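Long-range contacts in putative glutathione S-transferase (Corynebacterium glutamicum, PDB 3M1G), which probably acts as a glutathione transferase of the Omega-like, ECM4-related group, joining a thioredoxin-like domain to a helical one: residues A[95-99]-A[301-306]; A[185-189]-A[242-247]; A[191-196]-A[221-226]; A[199-203]-A[215-219]. One frame throughout, in Å; residues are numbered along the deposited sequence.

Contact 1 (A[95-99]-A[301-306]); sequences GPTHD and HYYITH
Beside the predicted active site, Pro96 and Asp99 of the loop after strand 90-93 meet His301 and His306 at the end of helix 295-305. Only 195 Å² is buried, and two side chains of the loop carry nearly all of it. Pro96 sets its CG over one face of the His301 imidazole, 3.5 Å from the ring centroid and 13° off the normal, a CH-pi contact. At the edge of that ring, Asp99 OD2 accepts from His301 NE2; the modelled separation of 2.4 Å is very short, so its exact value is doubtful. The same oxygen takes a second bond, 2.8 Å from His306 NE2. That donor approaches from above the carboxylate, 48° out of its plane. One aspartate oxygen thus appears to be shared by two imidazoles, one from the last turn of the helix, the other from the residue just after it. His301 has CG anti to its backbone N (chi1 169°), which carries the ring out toward the loop, whereas the His306 ring is positioned from behind by a hydrogen bond between its ND1 and His262 NE2. The side chain of Pro96 also comes to about 4 Å from that of Cys70, the predicted nucleophile (nearest atoms), and Tyr302 on the same helix joins Tyr201 and Tyr259 through its hydroxyl. The His-carboxylate hydrogen bond from His306, with a second, less certain one from His301, ties the loop of the thioredoxin-like domain to the C-terminal end of helix 295-305, an interdomain closure consistent with the cleft of a cysteine-type glutathione transferase.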
loop_
_atom_site.group_PDB
_atom_site.type_symbol
_atom_site.label_atom_id
_atom_site.label_comp_id
_atom_site.label_asym_id
_atom_site.label_seq_id
_atom_site.Cartn_x
_atom_site.Cartn_y
_atom_site.Cartn_z
ATOM N N GLY A 95 -10.946 18.465 15.917
ATOM C CA GLY A 95 -9.764 17.603 15.587
ATOM C C GLY A 95 -9.376 16.468 16.561
ATOM O O GLY A 95 -9.631 16.554 17.769
ATOM N N PRO A 96 -8.739 15.388 16.048
ATOM C CA PRO A 96 -8.331 14.264 16.932
ATOM C C PRO A 96 -7.284 14.606 18.006
ATOM O O PRO A 96 -6.558 15.606 17.880
ATOM C CB PRO A 96 -7.756 13.215 15.951
ATOM C CG PRO A 96 -8.435 13.514 14.638
ATOM C CD PRO A 96 -8.589 15.038 14.617
ATOM N N THR A 97 -7.209 13.768 19.045
ATOM C CA THR A 97 -6.242 13.971 20.141
ATOM C C THR A 97 -5.468 12.704 20.563
ATOM O O THR A 97 -4.322 12.825 21.005
ATOM C CB THR A 97 -6.934 14.614 21.400
ATOM O OG1 THR A 97 -8.040 13.793 21.809
ATOM C CG2 THR A 97 -7.415 16.081 21.102
ATOM N N HIS A 98 -6.076 11.513 20.435
ATOM C CA HIS A 98 -5.455 10.253 20.884
ATOM C C HIS A 98 -4.302 9.761 19.983
ATOM O O HIS A 98 -3.500 8.948 20.430
ATOM C CB HIS A 98 -6.482 9.093 20.973
ATOM C CG HIS A 98 -7.483 9.196 22.104
ATOM N ND1 HIS A 98 -7.124 9.187 23.439
ATOM C CD2 HIS A 98 -8.843 9.230 22.086
ATOM C CE1 HIS A 98 -8.214 9.263 24.190
ATOM N NE2 HIS A 98 -9.270 9.286 23.394
ATOM N N ASP A 99 -4.225 10.206 18.725
ATOM C CA ASP A 99 -3.218 9.652 17.772
ATOM C C ASP A 99 -1.751 9.932 18.160
ATOM O O ASP A 99 -1.262 11.061 18.074
ATOM C CB ASP A 99 -3.502 10.086 16.311
ATOM C CG ASP A 99 -3.650 11.607 16.147
ATOM O OD1 ASP A 99 -3.840 12.341 17.155
ATOM O OD2 ASP A 99 -3.604 12.068 14.989
ATOM N N HIS A 301 -6.141 14.162 7.767
ATOM C CA HIS A 301 -5.680 14.267 9.141
ATOM C C HIS A 301 -4.351 13.524 9.320
ATOM O O HIS A 301 -3.377 14.059 9.825
ATOM C CB HIS A 301 -6.686 13.714 10.135
ATOM C CG HIS A 301 -6.112 13.578 11.511
ATOM N ND1 HIS A 301 -5.906 14.665 12.334
ATOM C CD2 HIS A 301 -5.615 12.504 12.171
ATOM C CE1 HIS A 301 -5.309 14.264 13.444
ATOM N NE2 HIS A 301 -5.121 12.960 13.372
ATOM N N TYR A 302 -4.304 12.292 8.872
ATOM C CA TYR A 302 -3.136 11.471 9.158
ATOM C C TYR A 302 -1.930 11.968 8.369
ATOM O O TYR A 302 -0.851 12.171 8.932
ATOM C CB TYR A 302 -3.436 10.007 8.821
ATOM C CG TYR A 302 -4.224 9.305 9.878
ATOM C CD1 TYR A 302 -5.615 9.346 9.871
ATOM C CD2 TYR A 302 -3.588 8.615 10.901
ATOM C CE1 TYR A 302 -6.354 8.700 10.832
ATOM C CE2 TYR A 302 -4.311 7.964 11.888
ATOM C CZ TYR A 302 -5.712 8.031 11.863
ATOM O OH TYR A 302 -6.467 7.367 12.816
ATOM N N TYR A 303 -2.126 12.164 7.069
ATOM C CA TYR A 303 -1.013 12.437 6.146
ATOM C C TYR A 303 -0.491 13.863 6.290
ATOM O O TYR A 303 0.696 14.107 6.019
ATOM C CB TYR A 303 -1.399 12.161 4.678
ATOM C CG TYR A 303 -1.369 10.703 4.287
ATOM C CD1 TYR A 303 -0.159 10.067 3.980
ATOM C CD2 TYR A 303 -2.535 9.935 4.237
ATOM C CE1 TYR A 303 -0.122 8.700 3.595
ATOM C CE2 TYR A 303 -2.496 8.573 3.844
ATOM C CZ TYR A 303 -1.278 7.982 3.545
ATOM O OH TYR A 303 -1.218 6.668 3.177
ATOM N N ILE A 304 -1.350 14.810 6.688
ATOM C CA ILE A 304 -0.913 16.213 6.847
ATOM C C ILE A 304 -0.403 16.488 8.263
ATOM O O ILE A 304 0.635 17.066 8.448
ATOM C CB ILE A 304 -2.030 17.209 6.501
ATOM C CG1 ILE A 304 -2.365 17.093 5.008
ATOM C CG2 ILE A 304 -1.611 18.666 6.838
ATOM C CD1 ILE A 304 -3.594 17.940 4.589
ATOM N N THR A 305 -1.116 15.993 9.249
ATOM C CA THR A 305 -0.811 16.231 10.661
ATOM C C THR A 305 0.408 15.512 11.210
ATOM O O THR A 305 1.069 16.041 12.085
ATOM C CB THR A 305 -2.075 15.811 11.472
ATOM O OG1 THR A 305 -3.061 16.808 11.221
ATOM C CG2 THR A 305 -1.827 15.611 12.946
ATOM N N HIS A 306 0.700 14.305 10.725
ATOM C CA HIS A 306 1.795 13.520 11.281
ATOM C C HIS A 306 3.077 13.812 10.506
ATOM O O HIS A 306 3.614 12.942 9.766
ATOM C CB HIS A 306 1.483 12.024 11.265
ATOM C CG HIS A 306 0.313 11.633 12.107
ATOM N ND1 HIS A 306 -0.395 10.468 11.902
ATOM C CD2 HIS A 306 -0.294 12.264 13.144
ATOM C CE1 HIS A 306 -1.378 10.392 12.784
ATOM N NE2 HIS A 306 -1.335 11.467 13.550
#

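Contact 2 (A[185-189]-A[242-247]); sequences MAPVM and TEADIR
Met185 and Met189, one turn apart on helix 182-197, face Ala244 at the start of helix 243-253, where the two short segments run almost parallel at 7° with their axes 10.3 Å apart; the closest pair of CA atoms, Met189 and Ala244, is 5.9 Å apart. Ala244 CB sits between the two selenomethionines, 4.0 Å from Met185 CG and 3.8 Å from Met189 CG. Both chains bend at chi3. Met185 thereby meets Thr242 tip to tip through CE and CB, while its selenium rests by the backbone N of Ala244. Met189 instead sets its selenium over one face of the Arg247 guanidinium, 3.8 Å from NE, and against Glu243 CG. The rotation of that guanidinium is fixed from its edge: NE and NH1 both grip Glu243 OE2 side-on, each at 2.8 Å and within 6° of the guanidinium plane, and Thr158 OG1 bonds to the same oxygen. NH2 reaches a water that is weakly bonded to Met189 O, and NH1 also meets a bound glycerol, probably from the crystallisation liquor. At the helix start, Asp245 OD2 accepts the backbone N of Thr242 at 2.9 Å, nearly straight at 170°, through its anti lone pair. This bond from the third helical residue back to the N-cap is one half of a capping box, as in the N-capping box found in the helical domain of glutathione transferases.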
loop_
_atom_site.group_PDB
_atom_site.type_symbol
_atom_site.label_atom_id
_atom_site.label_comp_id
_atom_site.label_asym_id
_atom_site.label_seq_id
_atom_site.Cartn_x
_atom_site.Cartn_y
_atom_site.Cartn_z
HETATM N N MSE A 185 -18.063 -11.794 24.395
HETATM C CA MSE A 185 -17.632 -10.603 23.659
HETATM C C MSE A 185 -16.406 -9.942 24.304
HETATM O O MSE A 185 -15.563 -9.339 23.600
HETATM C CB MSE A 185 -18.768 -9.584 23.542
HETATM C CG MSE A 185 -18.650 -8.673 22.359
HETATM SE SE MSE A 185 -20.078 -7.332 22.161
HETATM C CE MSE A 185 -21.640 -8.519 22.289
ATOM N N ALA A 186 -16.293 -10.041 25.631
ATOM C CA ALA A 186 -15.275 -9.276 26.317
ATOM C C ALA A 186 -13.861 -9.639 25.815
ATOM O O ALA A 186 -13.103 -8.743 25.441
ATOM C CB ALA A 186 -15.394 -9.393 27.911
ATOM N N PRO A 187 -13.495 -10.932 25.794
ATOM C CA PRO A 187 -12.127 -11.190 25.320
ATOM C C PRO A 187 -11.879 -10.891 23.836
ATOM O O PRO A 187 -10.772 -10.482 23.465
ATOM C CB PRO A 187 -11.911 -12.686 25.603
ATOM C CG PRO A 187 -13.258 -13.237 25.925
ATOM C CD PRO A 187 -14.070 -12.104 26.466
ATOM N N VAL A 188 -12.886 -11.105 23.000
ATOM C CA VAL A 188 -12.782 -10.796 21.596
ATOM C C VAL A 188 -12.486 -9.303 21.394
ATOM O O VAL A 188 -11.578 -8.942 20.648
ATOM C CB VAL A 188 -14.044 -11.232 20.833
ATOM C CG1 VAL A 188 -14.005 -10.671 19.408
ATOM C CG2 VAL A 188 -14.188 -12.798 20.865
HETATM N N MSE A 189 -13.207 -8.444 22.099
HETATM C CA MSE A 189 -12.987 -7.006 21.978
HETATM C C MSE A 189 -11.621 -6.587 22.564
HETATM O O MSE A 189 -10.961 -5.702 21.999
HETATM C CB MSE A 189 -14.121 -6.226 22.612
HETATM C CG MSE A 189 -15.455 -6.473 21.894
HETATM SE SE MSE A 189 -16.910 -5.265 22.435
HETATM C CE MSE A 189 -16.923 -5.593 24.364
ATOM N N THR A 242 -23.002 -6.254 16.346
ATOM C CA THR A 242 -22.889 -5.911 17.765
ATOM C C THR A 242 -21.831 -4.831 17.995
ATOM O O THR A 242 -21.108 -4.414 17.079
ATOM C CB THR A 242 -22.479 -7.147 18.615
ATOM O OG1 THR A 242 -21.219 -7.658 18.138
ATOM C CG2 THR A 242 -23.567 -8.273 18.580
ATOM N N GLU A 243 -21.761 -4.360 19.235
ATOM C CA GLU A 243 -20.700 -3.490 19.701
ATOM C C GLU A 243 -19.297 -3.879 19.209
ATOM O O GLU A 243 -18.487 -2.993 18.927
ATOM C CB GLU A 243 -20.713 -3.480 21.238
ATOM C CG GLU A 243 -19.578 -2.762 21.950
ATOM C CD GLU A 243 -19.768 -1.229 22.093
ATOM O OE1 GLU A 243 -20.879 -0.730 21.827
ATOM O OE2 GLU A 243 -18.791 -0.546 22.515
ATOM N N ALA A 244 -18.980 -5.173 19.220
ATOM C CA ALA A 244 -17.686 -5.664 18.713
ATOM C C ALA A 244 -17.355 -5.201 17.293
ATOM O O ALA A 244 -16.223 -4.792 17.006
ATOM C CB ALA A 244 -17.623 -7.229 18.823
ATOM N N ASP A 245 -18.351 -5.227 16.404
ATOM C CA ASP A 245 -18.174 -4.778 15.015
ATOM C C ASP A 245 -17.977 -3.259 14.948
ATOM O O ASP A 245 -17.162 -2.736 14.166
ATOM C CB ASP A 245 -19.377 -5.220 14.179
ATOM C CG ASP A 245 -19.644 -6.696 14.270
ATOM O OD1 ASP A 245 -18.774 -7.497 13.833
ATOM O OD2 ASP A 245 -20.749 -7.069 14.772
ATOM N N ILE A 246 -18.662 -2.526 15.834
ATOM C CA ILE A 246 -18.523 -1.102 15.897
ATOM C C ILE A 246 -17.119 -0.675 16.382
ATOM O O ILE A 246 -16.648 0.407 16.024
ATOM C CB ILE A 246 -19.646 -0.548 16.755
ATOM C CG1 ILE A 246 -20.981 -0.768 15.974
ATOM C CG2 ILE A 246 -19.421 0.919 17.105
ATOM C CD1 ILE A 246 -22.169 -0.827 16.808
ATOM N N ARG A 247 -16.465 -1.519 17.184
ATOM C CA ARG A 247 -15.105 -1.286 17.612
ATOM C C ARG A 247 -14.062 -1.740 16.571
ATOM O O ARG A 247 -12.979 -1.180 16.508
ATOM C CB ARG A 247 -14.830 -1.974 18.926
ATOM C CG ARG A 247 -15.645 -1.356 20.038
ATOM C CD ARG A 247 -15.238 -1.879 21.378
ATOM N NE ARG A 247 -16.191 -1.483 22.407
ATOM C CZ ARG A 247 -16.014 -1.647 23.718
ATOM N NH1 ARG A 247 -16.967 -1.251 24.550
ATOM N NH2 ARG A 247 -14.912 -2.209 24.208
HETATM O O HOH W 1 -12.410 -2.946 23.172
#

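Contact 3 (A[191-196]-A[221-226]); sequences RIFTEV and VALDWL
Arg191 and Trp225 form the outer edge of a helix-helix interface in the all-helical C-terminal domain of the glutathione transferase fold. Helices 191-196 and 221-226 run roughly antiparallel, at 139°, with axes 9.7 Å apart. The hollow at the middle belongs to Ala222: two bumps rest against its methyl, Glu195 CB and Val196 CG2, each 3.5 Å from Ala222 CB. Val196 is forked about this point. CG2 also leans toward Leu226 CD1, whereas CG1 reaches Leu223 CD2 at 4.1 Å, so that each methyl addresses a different neighbour. A turn earlier, Ile192 crosses Leu226 at about a right angle and brings its CG1 to within 3.9 Å of Trp225 CZ3. The inner side of the pack is completed by Leu248 of helix 243-253, which touches Ile192, Val196 and Leu226. Toward the outside, the Trp225 indole is sandwiched: Leu226 CD2 lies over one face and Arg191 over the opposite one. The arginine chain is extended from CG to NE (chi3 179°), and so runs along the indole instead of pointing at it. Its CD sits 3.6 Å from the centroid of the six-membered ring. Beyond it the guanidinium lies flat, its plane 12° from that of the indole, and places Arg191 CZ 3.9 Å from the centroid of the five-membered ring in a cation-pi stack.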
loop_
_atom_site.group_PDB
_atom_site.type_symbol
_atom_site.label_atom_id
_atom_site.label_comp_id
_atom_site.label_asym_id
_atom_site.label_seq_id
_atom_site.Cartn_x
_atom_site.Cartn_y
_atom_site.Cartn_z
ATOM N N ARG A 191 -8.818 -8.474 22.655
ATOM C CA ARG A 191 -7.834 -8.889 21.683
ATOM C C ARG A 191 -7.826 -7.919 20.490
ATOM O O ARG A 191 -6.775 -7.482 20.060
ATOM C CB ARG A 191 -8.084 -10.313 21.217
ATOM C CG ARG A 191 -6.919 -10.899 20.374
ATOM C CD ARG A 191 -7.086 -12.381 20.135
ATOM N NE ARG A 191 -5.996 -12.913 19.313
ATOM C CZ ARG A 191 -5.990 -14.125 18.763
ATOM N NH1 ARG A 191 -6.987 -14.948 18.963
ATOM N NH2 ARG A 191 -4.956 -14.523 18.034
ATOM N N ILE A 192 -8.997 -7.528 19.994
ATOM C CA ILE A 192 -9.044 -6.569 18.894
ATOM C C ILE A 192 -8.433 -5.225 19.307
ATOM O O ILE A 192 -7.650 -4.602 18.566
ATOM C CB ILE A 192 -10.463 -6.404 18.380
ATOM C CG1 ILE A 192 -10.899 -7.684 17.661
ATOM C CG2 ILE A 192 -10.601 -5.165 17.467
ATOM C CD1 ILE A 192 -12.434 -7.701 17.299
ATOM N N PHE A 193 -8.720 -4.790 20.522
ATOM C CA PHE A 193 -8.188 -3.521 20.980
ATOM C C PHE A 193 -6.637 -3.490 21.050
ATOM O O PHE A 193 -6.029 -2.579 20.534
ATOM C CB PHE A 193 -8.732 -3.189 22.360
ATOM C CG PHE A 193 -8.118 -1.996 22.954
ATOM C CD1 PHE A 193 -8.357 -0.745 22.401
ATOM C CD2 PHE A 193 -7.297 -2.097 24.061
ATOM C CE1 PHE A 193 -7.786 0.392 22.966
ATOM C CE2 PHE A 193 -6.712 -0.955 24.641
ATOM C CZ PHE A 193 -6.940 0.279 24.085
ATOM N N THR A 194 -6.020 -4.438 21.728
ATOM C CA THR A 194 -4.582 -4.385 21.903
ATOM C C THR A 194 -3.819 -4.741 20.609
ATOM O O THR A 194 -2.776 -4.167 20.324
ATOM C CB THR A 194 -4.088 -5.266 23.091
ATOM O OG1 THR A 194 -4.370 -6.647 22.838
ATOM C CG2 THR A 194 -4.739 -4.828 24.448
ATOM N N GLU A 195 -4.327 -5.673 19.814
ATOM C CA GLU A 195 -3.541 -6.171 18.667
ATOM C C GLU A 195 -3.890 -5.508 17.331
ATOM O O GLU A 195 -3.077 -5.546 16.407
ATOM C CB GLU A 195 -3.742 -7.664 18.534
ATOM C CG GLU A 195 -3.552 -8.445 19.803
ATOM C CD GLU A 195 -2.218 -8.171 20.486
ATOM O OE1 GLU A 195 -1.159 -8.559 19.901
ATOM O OE2 GLU A 195 -2.243 -7.602 21.617
ATOM N N VAL A 196 -5.082 -4.907 17.223
ATOM C CA VAL A 196 -5.579 -4.317 15.970
ATOM C C VAL A 196 -5.858 -2.823 16.105
ATOM O O VAL A 196 -5.192 -2.025 15.403
ATOM C CB VAL A 196 -6.806 -5.069 15.461
ATOM C CG1 VAL A 196 -7.335 -4.465 14.144
ATOM C CG2 VAL A 196 -6.433 -6.602 15.282
ATOM N N VAL A 221 -0.915 -11.494 13.075
ATOM C CA VAL A 221 -1.436 -12.666 13.798
ATOM C C VAL A 221 -2.927 -12.399 14.114
ATOM O O VAL A 221 -3.777 -13.274 13.895
ATOM C CB VAL A 221 -0.661 -12.938 15.124
ATOM C CG1 VAL A 221 -1.457 -13.843 16.047
ATOM C CG2 VAL A 221 0.767 -13.571 14.858
ATOM N N ALA A 222 -3.249 -11.193 14.569
ATOM C CA ALA A 222 -4.635 -10.888 14.912
ATOM C C ALA A 222 -5.529 -10.742 13.674
ATOM O O ALA A 222 -6.661 -11.231 13.672
ATOM C CB ALA A 222 -4.732 -9.631 15.801
ATOM N N LEU A 223 -5.058 -10.068 12.625
ATOM C CA LEU A 223 -5.868 -9.978 11.392
ATOM C C LEU A 223 -6.115 -11.356 10.767
ATOM O O LEU A 223 -7.205 -11.639 10.220
ATOM C CB LEU A 223 -5.250 -9.008 10.384
ATOM C CG LEU A 223 -5.253 -7.510 10.766
ATOM C CD1 LEU A 223 -4.453 -6.651 9.734
ATOM C CD2 LEU A 223 -6.671 -6.938 10.944
ATOM N N ASP A 224 -5.132 -12.255 10.864
ATOM C CA ASP A 224 -5.346 -13.612 10.331
ATOM C C ASP A 224 -6.351 -14.393 11.198
ATOM O O ASP A 224 -7.127 -15.193 10.686
ATOM C CB ASP A 224 -4.022 -14.396 10.258
ATOM C CG ASP A 224 -3.141 -13.965 9.078
ATOM O OD1 ASP A 224 -3.659 -13.422 8.067
ATOM O OD2 ASP A 224 -1.907 -14.164 9.172
ATOM N N TRP A 225 -6.307 -14.176 12.514
ATOM C CA TRP A 225 -7.319 -14.729 13.414
ATOM C C TRP A 225 -8.715 -14.187 13.034
ATOM O O TRP A 225 -9.667 -14.956 12.956
ATOM C CB TRP A 225 -7.001 -14.384 14.880
ATOM C CG TRP A 225 -8.184 -14.385 15.795
ATOM C CD1 TRP A 225 -8.966 -15.462 16.121
ATOM C CD2 TRP A 225 -8.695 -13.280 16.542
ATOM N NE1 TRP A 225 -9.953 -15.068 16.977
ATOM C CE2 TRP A 225 -9.811 -13.740 17.254
ATOM C CE3 TRP A 225 -8.333 -11.933 16.658
ATOM C CZ2 TRP A 225 -10.567 -12.909 18.090
ATOM C CZ3 TRP A 225 -9.092 -11.100 17.505
ATOM C CH2 TRP A 225 -10.193 -11.586 18.181
ATOM N N LEU A 226 -8.835 -12.888 12.791
ATOM C CA LEU A 226 -10.150 -12.325 12.439
ATOM C C LEU A 226 -10.676 -12.869 11.093
ATOM O O LEU A 226 -11.869 -13.183 10.934
ATOM C CB LEU A 226 -10.107 -10.795 12.420
ATOM C CG LEU A 226 -9.947 -10.142 13.783
ATOM C CD1 LEU A 226 -9.681 -8.651 13.638
ATOM C CD2 LEU A 226 -11.181 -10.388 14.678
#

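Contact 4 (A[199-203]-A[215-219]); sequences GVYRT and AYKRL
Helices 199-203 and 215-219 pack antiparallel at 158°, their axes 8.6 Å apart, and the spacing is tightest at Thr203 and Ala215, where the CA atoms are 5.0 Å apart. A small methyl allows this: Ala215 CB fits against Thr203 OG1 and the backbone of Arg202. The threonine hydroxyl turns back to its own helix and donates to Gly199 O at 2.9 Å, approaching from the face of that carbonyl opposite the one used by Thr203 N. Farther along, Val200 CG1 meets Leu219 CD1 at 3.9 Å. A water stitches the seam, giving its hydrogens to Gly199 O and Ala215 O and accepting from Arg202 NH2 at 2.9 Å. Above it the guanidiniums of Arg202 and Arg218 stack face to face, planes 10° apart and centres 3.7 Å apart, offset so that each NH2 lies toward the rim of the other. Each chain bends at chi3 to bring its flat end there. The like charges are probably offset by Glu195, which forms a salt bridge with Arg218 NE, and Arg202 NH2 also donates to Thr194 O. Arg202 NE is buried here with no partner in the model. Such close antiparallel helix packing belongs to the C-terminal helical domain of the glutathione transferase fold, and here helix 199-204 also carries Tyr201, the predicted proton donor/acceptor.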
loop_
_atom_site.group_PDB
_atom_site.type_symbol
_atom_site.label_atom_id
_atom_site.label_comp_id
_atom_site.label_asym_id
_atom_site.label_seq_id
_atom_site.Cartn_x
_atom_site.Cartn_y
_atom_site.Cartn_z
ATOM N N GLY A 199 -2.926 -1.730 17.626
ATOM C CA GLY A 199 -1.876 -2.425 16.866
ATOM C C GLY A 199 -1.351 -1.634 15.681
ATOM O O GLY A 199 -0.144 -1.639 15.424
ATOM N N VAL A 200 -2.255 -0.969 14.951
ATOM C CA VAL A 200 -1.836 -0.132 13.836
ATOM C C VAL A 200 -0.974 1.058 14.299
ATOM O O VAL A 200 0.038 1.383 13.637
ATOM C CB VAL A 200 -3.006 0.291 12.920
ATOM C CG1 VAL A 200 -3.655 -0.964 12.274
ATOM C CG2 VAL A 200 -4.072 1.186 13.657
ATOM N N TYR A 201 -1.342 1.688 15.421
ATOM C CA TYR A 201 -0.606 2.830 15.979
ATOM C C TYR A 201 0.778 2.416 16.486
ATOM O O TYR A 201 1.772 3.102 16.229
ATOM C CB TYR A 201 -1.421 3.533 17.104
ATOM C CG TYR A 201 -2.566 4.306 16.537
ATOM C CD1 TYR A 201 -2.383 5.581 16.057
ATOM C CD2 TYR A 201 -3.831 3.743 16.421
ATOM C CE1 TYR A 201 -3.417 6.282 15.476
ATOM C CE2 TYR A 201 -4.855 4.432 15.829
ATOM C CZ TYR A 201 -4.628 5.695 15.347
ATOM O OH TYR A 201 -5.655 6.382 14.765
ATOM N N ARG A 202 0.860 1.279 17.165
ATOM C CA ARG A 202 2.150 0.754 17.625
ATOM C C ARG A 202 3.095 0.437 16.430
ATOM O O ARG A 202 4.327 0.592 16.519
ATOM C CB ARG A 202 1.889 -0.488 18.478
ATOM C CG ARG A 202 3.005 -0.890 19.482
ATOM C CD ARG A 202 2.414 -1.706 20.704
ATOM N NE ARG A 202 1.674 -2.795 20.105
ATOM C CZ ARG A 202 0.405 -3.134 20.343
ATOM N NH1 ARG A 202 -0.314 -2.593 21.329
ATOM N NH2 ARG A 202 -0.125 -4.101 19.607
ATOM N N THR A 203 2.503 0.012 15.306
ATOM C CA THR A 203 3.253 -0.270 14.081
ATOM C C THR A 203 3.694 1.023 13.430
ATOM O O THR A 203 4.856 1.166 13.123
ATOM C CB THR A 203 2.458 -1.141 13.073
ATOM O OG1 THR A 203 2.044 -2.346 13.722
ATOM C CG2 THR A 203 3.323 -1.519 11.856
ATOM N N ALA A 215 5.542 -5.114 16.364
ATOM C CA ALA A 215 4.207 -4.627 16.292
ATOM C C ALA A 215 3.504 -5.157 15.035
ATOM O O ALA A 215 2.341 -5.556 15.083
ATOM C CB ALA A 215 4.210 -3.107 16.329
ATOM N N TYR A 216 4.232 -5.197 13.919
ATOM C CA TYR A 216 3.683 -5.702 12.670
ATOM C C TYR A 216 3.280 -7.170 12.785
ATOM O O TYR A 216 2.204 -7.575 12.303
ATOM C CB TYR A 216 4.702 -5.483 11.543
ATOM C CG TYR A 216 4.449 -6.133 10.226
ATOM C CD1 TYR A 216 4.746 -7.458 10.033
ATOM C CD2 TYR A 216 3.971 -5.397 9.144
ATOM C CE1 TYR A 216 4.586 -8.070 8.799
ATOM C CE2 TYR A 216 3.772 -5.998 7.898
ATOM C CZ TYR A 216 4.093 -7.330 7.746
ATOM O OH TYR A 216 3.947 -7.941 6.551
ATOM N N LYS A 217 4.151 -7.957 13.398
ATOM C CA LYS A 217 3.894 -9.356 13.574
ATOM C C LYS A 217 2.625 -9.544 14.392
ATOM O O LYS A 217 1.769 -10.310 14.007
ATOM C CB LYS A 217 5.062 -10.025 14.289
ATOM C CG LYS A 217 5.065 -11.537 14.218
ATOM C CD LYS A 217 6.132 -12.096 15.183
ATOM C CE LYS A 217 6.340 -13.594 15.034
ATOM N NZ LYS A 217 7.130 -14.145 16.228
ATOM N N ARG A 218 2.505 -8.825 15.499
ATOM C CA ARG A 218 1.296 -8.902 16.330
ATOM C C ARG A 218 0.034 -8.527 15.567
ATOM O O ARG A 218 -0.993 -9.199 15.672
ATOM C CB ARG A 218 1.440 -8.042 17.594
ATOM C CG ARG A 218 2.314 -8.712 18.677
ATOM C CD ARG A 218 2.584 -7.762 19.846
ATOM N NE ARG A 218 1.355 -7.375 20.574
ATOM C CZ ARG A 218 1.336 -6.521 21.598
ATOM N NH1 ARG A 218 2.450 -5.923 21.995
ATOM N NH2 ARG A 218 0.211 -6.235 22.209
ATOM N N LEU A 219 0.101 -7.462 14.784
ATOM C CA LEU A 219 -1.070 -7.010 14.037
ATOM C C LEU A 219 -1.560 -8.117 13.095
ATOM O O LEU A 219 -2.763 -8.400 13.008
ATOM C CB LEU A 219 -0.739 -5.734 13.245
ATOM C CG LEU A 219 -1.756 -5.237 12.238
ATOM C CD1 LEU A 219 -3.046 -4.784 12.926
ATOM C CD2 LEU A 219 -1.158 -4.075 11.380
HETATM O O HOH W 2 0.701 -4.174 16.818
#

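How the contacts relate
Contact 1 is a surface contact and joins a loop to a helix end, whereas contacts 2 and 4 are buried and contact 3 partly so, all three between helices of the C-terminal domain. Helix 182-197 serves contacts 2 and 3, and helix 209-229 serves contacts 3 and 4, which lie side by side with centres 9 Å apart. Chemistry follows place: imidazole-carboxylate bonds at the cleft in contact 1, selenomethionine packing under an ion pair in contact 2, and arginine stacking on an indole or on a second arginine in contacts 3 and 4. Contacts 1 and 4 meet at the tyrosines predicted to serve the active site; contact 2 touches neither.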